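Local coordinates for protein putative glucoamylase (Bacteroides caccae ATCC 43185, PDB 4QT9) that probably hydrolyses glycosidic bonds in alpha-glucans, as a glucoamylase-like enzyme with an alpha/alpha toroid fold, at residues A[35-40]-A[92-97]; A[178-181]-A[186-189]; A[282-287]-A[427-432]. All blocks are in the same frame, centred on the assembly; numbering follows the deposited sequence. Where two conformers were deposited one is given.

Contact 1 of 3, residues A[35-40]-A[92-97]; sequences YFWEGA and LARMER
Trp37 and Arg94 are the residues whose CA atoms come nearest, with 8.7 Å between Trp37 CA and Arg94 CA. Segment 35-40 runs from the last part of helix 21-37 into the following loop, whereas 92-97 lies within helix 88-104. Arg94 spans the distance. Its CG starts anti to the backbone N (chi1 174°), and bends at the next two torsions bring the guanidinium round over the indole. The two side chains run past each other in opposite directions. Arg94 CB rests on the far rim of the ring system, 3.6 Å from Trp37 CZ3, while the guanidinium lies flat over one indole face with the planes 8° apart. This is a stacked cation-pi pair, in which Arg94 CZ sits 4.3 Å from the centroid of the six-membered ring of Trp37. The edge of the same group is hydrogen-bonded to main-chain oxygens. Arg94 NH2 donates to Trp37 O at 2.7 Å in a nearly straight bond (176°), and Arg94 NH1 donates to Phe36 O at 2.9 Å along a more bent path. Each oxygen is met on a lone pair in its carbonyl plane, and both lie close to the guanidinium plane, so the two bonds and the stack together fix the rotation of the group. Ala40 CB adds a contact 3.4 Å from Arg94 NH1, and Phe33 lays its ring nearly parallel to that of Trp37. An arginine stacked on an aromatic ring while forking to two consecutive carbonyls thus ties helix 21-37 to helix 88-104 in the alpha/alpha toroid.

Contact 2 of 3, residues A[178-181]-A[186-189]; sequences YRKG and LYWH
Tyr178 and Tyr187 hold the tight half of this contact, through backbone more than through rings. Tyr187 N donates to Tyr178 O at 2.8 Å, an almost straight bond (172°), and the same oxygen lies in the plane of the Tyr187 ring at its edge, 3.6 Å from CD1. In return Tyr187 O comes up to the edge of the Tyr178 ring, 3.7 Å from Tyr178 CD2. The hydroxyl of Tyr178 is hydrogen-bonded to Phe108 O, and Leu186 CD2 packs against Arg179 CG at 4.0 Å. The chain doubles back here between helix 157-172 and strand 189-190, a connecting loop of the alpha/alpha toroid that is closed by this one backbone bond between the two segments. Toward the partly exposed side the packing thins to a single aliphatic chain. Lys180, with CG anti to its own N (chi1 -176°) and extended beyond, lays CD over one face of the Tyr187 ring, offset toward the rim, in a CH-pi contact 4.0 Å from the ring centroid. The Tyr187 hydroxyl is hydrogen-bonded to Gln183 OE1. Putting an alanine in place of Tyr187 would probably set the Lys180 chain free to turn and leave Gln183 OE1 without its hydroxyl mate. Arg179 NH1 forms a salt bridge with Asp176, and its NE a hydrogen bond to Gln183 O.

Contact 3 of 3, residues A[282-287]-A[427-432]; sequences PSYFHE and LGFNTN
Tyr284 and Phe429 meet at one corner of each ring. Tyr284 opens helix 284-301 of the alpha/alpha toroid, and Phe429 precedes strand 430-431, which pairs antiparallel with strand 276-277 in a small sheet beside the helices. The side chains cross at about a right angle, yet the ring planes are inclined by only 33°, with 5.8 Å between the centroids of Tyr284 and Phe429, so the rings meet obliquely. The touching atoms are Tyr284 CE2 and Phe429 CE2, 3.6 Å apart, and Tyr284 CZ is the next to approach. In both residues CG stands anti to the carbonyl carbon (chi1 -78° in Tyr284 and -76° in Phe429), which swings each ring to the side of its own backbone N, and with the rings so placed the two CE2 corners meet. The small meeting is part of a larger buried cluster: Leu276 and Met209 touch both side chains, Ile213 packs on Phe429, and Tyr228 on Tyr284. The polar end of Tyr284 is satisfied as well, since its hydroxyl is hydrogen-bonded to Asp278 OD1, a residue that Phe429 also touches. Backbone motifs stand next to both rings. Gly428, at positive phi, forms a Schellman motif that ends helix 418-426 just ahead of Phe429. On the other side, Ser283 is the N-cap residue before Tyr284, and its OG accepts a capping bond from His286 N at 3.2 Å.

Overall arrangement
Contacts 1, 2 and 3 come in series along the chain, each closing before the next opens, and none touches another. Contacts 1 and 3 lie on opposite sides of the chain's centre, their own centres about 34 Å apart; contact 1 is about 32 Å from contact 2, centre to centre. Contacts 2 and 3 are closer, about 26 Å between centres and about 8 Å between nearest atoms, and both pack against helix 225-232. The first joins two helices, the second closes a loop between helix 157-172 and strand 189-190, and the third brings the C-terminal part of the modelled chain onto helix 284-301. They are separate packing sites in different parts of one toroid, with no residue in common.

Contact 1 of 3, residues A[35-40]-A[92-97]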
# COMPACT_ATOMS: atom_id res chain seq x y z
N TYR A 35 -5.11 11.23 -9.68
CA TYR A 35 -6.11 10.58 -8.80
C TYR A 35 -6.05 11.25 -7.44
O TYR A 35 -7.07 11.49 -6.80
CB TYR A 35 -5.86 9.02 -8.63
CG TYR A 35 -6.85 8.32 -7.68
CD1 TYR A 35 -6.66 8.35 -6.30
CD2 TYR A 35 -8.03 7.74 -8.16
CE1 TYR A 35 -7.62 7.83 -5.42
CE2 TYR A 35 -8.94 7.13 -7.29
CZ TYR A 35 -8.75 7.19 -5.92
OH TYR A 35 -9.68 6.65 -5.05
N PHE A 36 -4.83 11.48 -6.95
CA PHE A 36 -4.62 12.00 -5.60
C PHE A 36 -4.62 13.52 -5.56
O PHE A 36 -5.01 14.09 -4.54
CB PHE A 36 -3.34 11.42 -5.02
CG PHE A 36 -3.44 9.91 -4.91
CD1 PHE A 36 -4.24 9.31 -3.95
CD2 PHE A 36 -2.78 9.09 -5.83
CE1 PHE A 36 -4.36 7.92 -3.88
CE2 PHE A 36 -2.90 7.70 -5.77
CZ PHE A 36 -3.70 7.13 -4.79
N TRP A 37 -4.25 14.18 -6.66
CA TRP A 37 -4.24 15.63 -6.74
C TRP A 37 -5.65 16.16 -7.01
O TRP A 37 -6.19 16.89 -6.17
CB TRP A 37 -3.23 16.15 -7.78
CG TRP A 37 -3.00 17.62 -7.62
CD1 TRP A 37 -3.56 18.63 -8.36
CD2 TRP A 37 -2.37 18.26 -6.50
NE1 TRP A 37 -3.23 19.85 -7.82
CE2 TRP A 37 -2.51 19.65 -6.67
CE3 TRP A 37 -1.67 17.78 -5.37
CZ2 TRP A 37 -1.95 20.58 -5.78
CZ3 TRP A 37 -1.13 18.70 -4.48
CH2 TRP A 37 -1.26 20.07 -4.70
N GLU A 38 -6.23 15.82 -8.18
CA GLU A 38 -7.54 16.27 -8.63
C GLU A 38 -8.68 15.44 -8.05
O GLU A 38 -9.73 16.01 -7.78
CB GLU A 38 -7.62 16.27 -10.16
CG GLU A 38 -6.63 17.24 -10.79
CD GLU A 38 -6.66 17.45 -12.29
OE1 GLU A 38 -7.22 16.60 -13.02
OE2 GLU A 38 -6.08 18.47 -12.75
N GLY A 39 -8.48 14.14 -7.85
CA GLY A 39 -9.53 13.26 -7.33
C GLY A 39 -9.74 13.26 -5.82
O GLY A 39 -10.66 12.60 -5.33
N ALA A 40 -8.91 13.99 -5.08
CA ALA A 40 -8.97 14.02 -3.62
C ALA A 40 -10.28 14.60 -3.10
O ALA A 40 -10.90 15.44 -3.76
CB ALA A 40 -7.81 14.85 -3.07
N LEU A 92 2.89 22.21 -0.52
CA LEU A 92 2.89 22.52 0.92
C LEU A 92 1.47 22.87 1.36
O LEU A 92 1.07 22.46 2.45
CB LEU A 92 3.87 23.67 1.24
CG LEU A 92 4.01 24.10 2.71
CD1 LEU A 92 4.66 23.01 3.53
CD2 LEU A 92 4.78 25.40 2.83
N ALA A 93 0.70 23.60 0.52
CA ALA A 93 -0.69 23.91 0.85
C ALA A 93 -1.50 22.59 0.99
O ALA A 93 -2.28 22.46 1.93
CB ALA A 93 -1.30 24.84 -0.19
N ARG A 94 -1.25 21.57 0.10
CA ARG A 94 -1.95 20.30 0.21
C ARG A 94 -1.54 19.51 1.46
O ARG A 94 -2.42 19.00 2.15
CB ARG A 94 -1.77 19.43 -1.06
CG ARG A 94 -2.35 17.99 -0.97
CD ARG A 94 -3.87 17.95 -0.77
NE ARG A 94 -4.53 18.51 -1.93
CZ ARG A 94 -4.93 17.80 -2.97
NH1 ARG A 94 -4.81 16.47 -2.97
NH2 ARG A 94 -5.49 18.39 -4.01
N MSE A 95 -0.22 19.42 1.77
CA MSE A 95 0.28 18.72 2.96
C MSE A 95 -0.31 19.33 4.23
O MSE A 95 -0.72 18.58 5.11
CB MSE A 95 1.83 18.72 3.04
CG MSE A 95 2.50 17.89 1.93
SE MSE A 95 1.71 16.10 1.58
CE MSE A 95 2.98 15.50 0.24
N GLU A 96 -0.38 20.67 4.30
CA GLU A 96 -0.94 21.40 5.45
C GLU A 96 -2.41 21.01 5.64
O GLU A 96 -2.82 20.70 6.76
CB GLU A 96 -0.77 22.92 5.26
CG GLU A 96 -1.76 23.79 6.02
CD GLU A 96 -1.64 23.85 7.52
OE1 GLU A 96 -0.51 24.05 8.02
OE2 GLU A 96 -2.69 23.78 8.20
N ARG A 97 -3.20 21.01 4.54
CA ARG A 97 -4.61 20.63 4.56
C ARG A 97 -4.74 19.19 5.10
O ARG A 97 -5.56 18.96 6.00
CB ARG A 97 -5.21 20.75 3.14
CG ARG A 97 -6.68 20.32 3.07
CD ARG A 97 -7.31 20.53 1.69
NE ARG A 97 -7.42 21.95 1.33
CZ ARG A 97 -8.34 22.80 1.79
NH1 ARG A 97 -9.25 22.39 2.67
NH2 ARG A 97 -8.33 24.07 1.40

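Contact 2 of 3, residues A[178-181]-A[186-189]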
# COMPACT_ATOMS: atom_id res chain seq x y z
N TYR A 178 -2.27 -1.93 21.19
CA TYR A 178 -2.80 -2.95 20.31
C TYR A 178 -2.17 -4.34 20.56
O TYR A 178 -2.48 -5.28 19.85
CB TYR A 178 -2.66 -2.49 18.85
CG TYR A 178 -3.69 -1.41 18.52
CD1 TYR A 178 -3.53 -0.10 18.95
CD2 TYR A 178 -4.85 -1.72 17.80
CE1 TYR A 178 -4.51 0.87 18.72
CE2 TYR A 178 -5.82 -0.75 17.54
CZ TYR A 178 -5.66 0.54 18.04
OH TYR A 178 -6.60 1.51 17.80
N ARG A 179 -1.37 -4.49 21.64
CA ARG A 179 -0.86 -5.78 22.08
C ARG A 179 -1.90 -6.43 23.00
O ARG A 179 -1.63 -7.51 23.53
CB ARG A 179 0.48 -5.63 22.83
CG ARG A 179 1.67 -5.15 22.02
CD ARG A 179 2.81 -4.82 22.98
NE ARG A 179 3.29 -6.00 23.72
CZ ARG A 179 4.01 -5.94 24.83
NH1 ARG A 179 4.32 -4.78 25.37
NH2 ARG A 179 4.41 -7.07 25.42
N LYS A 180 -3.04 -5.72 23.27
CA LYS A 180 -4.16 -6.20 24.10
C LYS A 180 -3.66 -6.64 25.49
O LYS A 180 -3.65 -7.82 25.81
CB LYS A 180 -4.91 -7.35 23.37
CG LYS A 180 -6.16 -7.87 24.07
CD LYS A 180 -6.80 -9.02 23.28
CE LYS A 180 -7.83 -9.72 24.11
NZ LYS A 180 -8.55 -10.75 23.32
N GLY A 181 -3.20 -5.67 26.28
CA GLY A 181 -2.69 -5.94 27.62
C GLY A 181 -1.35 -6.65 27.72
O GLY A 181 -1.12 -7.38 28.68
N LEU A 186 0.52 -8.13 17.70
CA LEU A 186 -0.29 -6.94 17.47
C LEU A 186 -1.64 -7.35 16.91
O LEU A 186 -1.69 -8.16 15.99
CB LEU A 186 0.40 -5.96 16.50
CG LEU A 186 1.67 -5.30 17.01
CD1 LEU A 186 2.44 -4.66 15.87
CD2 LEU A 186 1.34 -4.27 18.11
N TYR A 187 -2.72 -6.80 17.47
CA TYR A 187 -4.08 -7.04 16.97
C TYR A 187 -4.42 -5.99 15.92
O TYR A 187 -3.98 -4.83 16.01
CB TYR A 187 -5.09 -7.01 18.12
CG TYR A 187 -5.08 -8.28 18.94
CD1 TYR A 187 -4.11 -8.50 19.92
CD2 TYR A 187 -6.04 -9.27 18.74
CE1 TYR A 187 -4.08 -9.68 20.66
CE2 TYR A 187 -6.01 -10.46 19.47
CZ TYR A 187 -5.04 -10.66 20.44
OH TYR A 187 -5.03 -11.81 21.17
N TRP A 188 -5.18 -6.39 14.90
CA TRP A 188 -5.55 -5.53 13.79
C TRP A 188 -6.46 -4.37 14.24
O TRP A 188 -6.25 -3.23 13.81
CB TRP A 188 -6.27 -6.37 12.71
CG TRP A 188 -6.28 -5.76 11.33
CD1 TRP A 188 -6.73 -4.52 10.99
CD2 TRP A 188 -5.96 -6.43 10.10
NE1 TRP A 188 -6.64 -4.34 9.63
CE2 TRP A 188 -6.21 -5.51 9.05
CE3 TRP A 188 -5.48 -7.72 9.78
CZ2 TRP A 188 -5.95 -5.82 7.71
CZ3 TRP A 188 -5.19 -8.02 8.46
CH2 TRP A 188 -5.42 -7.07 7.44
N HIS A 189 -7.48 -4.69 15.08
CA HIS A 189 -8.50 -3.73 15.51
C HIS A 189 -8.71 -3.58 16.99
O HIS A 189 -8.48 -4.49 17.79
CB HIS A 189 -9.88 -4.11 14.95
CG HIS A 189 -9.88 -4.66 13.56
ND1 HIS A 189 -9.75 -6.01 13.33
CD2 HIS A 189 -10.05 -4.02 12.38
CE1 HIS A 189 -9.86 -6.15 12.02
NE2 HIS A 189 -10.00 -4.98 11.41

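Contact 3 of 3, residues A[282-287]-A[427-432]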
# COMPACT_ATOMS: atom_id res chain seq x y z
N PRO A 282 16.73 -14.39 3.83
CA PRO A 282 18.06 -13.91 3.42
C PRO A 282 18.02 -12.73 2.44
O PRO A 282 19.04 -12.03 2.29
CB PRO A 282 18.71 -15.14 2.78
CG PRO A 282 17.56 -15.95 2.30
CD PRO A 282 16.48 -15.76 3.32
N SER A 283 16.85 -12.48 1.79
CA SER A 283 16.62 -11.37 0.85
C SER A 283 15.13 -11.15 0.59
O SER A 283 14.51 -11.93 -0.14
CB SER A 283 17.33 -11.61 -0.49
OG SER A 283 17.04 -10.59 -1.43
N TYR A 284 14.57 -10.06 1.15
CA TYR A 284 13.16 -9.70 0.92
C TYR A 284 12.96 -9.32 -0.56
O TYR A 284 11.92 -9.64 -1.14
CB TYR A 284 12.70 -8.60 1.91
CG TYR A 284 12.41 -9.21 3.27
CD1 TYR A 284 11.22 -9.90 3.51
CD2 TYR A 284 13.36 -9.19 4.28
CE1 TYR A 284 10.97 -10.51 4.73
CE2 TYR A 284 13.12 -9.80 5.52
CZ TYR A 284 11.92 -10.45 5.74
OH TYR A 284 11.66 -11.08 6.94
N PHE A 285 14.02 -8.77 -1.20
CA PHE A 285 13.95 -8.45 -2.64
C PHE A 285 13.69 -9.71 -3.50
O PHE A 285 12.81 -9.69 -4.37
CB PHE A 285 15.25 -7.76 -3.13
CG PHE A 285 15.17 -7.35 -4.59
CD1 PHE A 285 14.56 -6.16 -4.96
CD2 PHE A 285 15.63 -8.20 -5.59
CE1 PHE A 285 14.46 -5.79 -6.30
CE2 PHE A 285 15.51 -7.85 -6.93
CZ PHE A 285 14.94 -6.64 -7.28
N HIS A 286 14.47 -10.78 -3.26
CA HIS A 286 14.35 -12.00 -4.04
C HIS A 286 13.07 -12.75 -3.69
O HIS A 286 12.48 -13.33 -4.58
CB HIS A 286 15.60 -12.87 -3.89
CG HIS A 286 16.78 -12.28 -4.59
ND1 HIS A 286 17.76 -11.60 -3.90
CD2 HIS A 286 17.04 -12.20 -5.92
CE1 HIS A 286 18.61 -11.17 -4.82
NE2 HIS A 286 18.22 -11.51 -6.04
N GLU A 287 12.58 -12.66 -2.44
CA GLU A 287 11.31 -13.30 -2.07
C GLU A 287 10.14 -12.67 -2.83
O GLU A 287 9.34 -13.39 -3.43
CB GLU A 287 11.06 -13.23 -0.54
CG GLU A 287 9.79 -13.94 -0.08
CD GLU A 287 9.69 -15.44 -0.32
OE1 GLU A 287 10.71 -16.08 -0.66
OE2 GLU A 287 8.59 -15.99 -0.11
N LEU A 427 14.65 -5.03 15.50
CA LEU A 427 14.05 -6.29 15.01
C LEU A 427 15.01 -7.21 14.26
O LEU A 427 14.59 -8.28 13.81
CB LEU A 427 12.81 -6.03 14.13
CG LEU A 427 11.68 -5.25 14.77
CD1 LEU A 427 10.50 -5.17 13.84
CD2 LEU A 427 11.31 -5.83 16.15
N GLY A 428 16.27 -6.81 14.14
CA GLY A 428 17.29 -7.64 13.51
C GLY A 428 17.42 -7.51 12.00
O GLY A 428 18.06 -8.34 11.37
N PHE A 429 16.84 -6.46 11.42
CA PHE A 429 16.96 -6.22 9.97
C PHE A 429 18.32 -5.61 9.63
O PHE A 429 18.94 -4.92 10.44
CB PHE A 429 15.83 -5.33 9.43
CG PHE A 429 14.50 -6.02 9.29
CD1 PHE A 429 13.62 -6.09 10.36
CD2 PHE A 429 14.08 -6.51 8.05
CE1 PHE A 429 12.36 -6.69 10.21
CE2 PHE A 429 12.81 -7.07 7.89
CZ PHE A 429 11.97 -7.19 8.98
N ASN A 430 18.76 -5.88 8.41
CA ASN A 430 20.03 -5.47 7.85
C ASN A 430 19.85 -5.10 6.37
O ASN A 430 18.99 -5.69 5.70
CB ASN A 430 21.00 -6.67 7.98
CG ASN A 430 22.45 -6.41 7.62
OD1 ASN A 430 22.96 -5.28 7.67
ND2 ASN A 430 23.16 -7.49 7.34
N THR A 431 20.69 -4.17 5.86
CA THR A 431 20.78 -3.76 4.45
C THR A 431 22.27 -3.87 4.00
O THR A 431 23.15 -3.30 4.65
CB THR A 431 20.21 -2.37 4.21
OG1 THR A 431 18.85 -2.34 4.66
CG2 THR A 431 20.29 -1.96 2.73
N ASN A 432 22.52 -4.62 2.89
CA ASN A 432 23.85 -4.82 2.31
C ASN A 432 23.73 -5.18 0.84
O ASN A 432 23.64 -4.28 0.01
CB ASN A 432 24.62 -5.91 3.06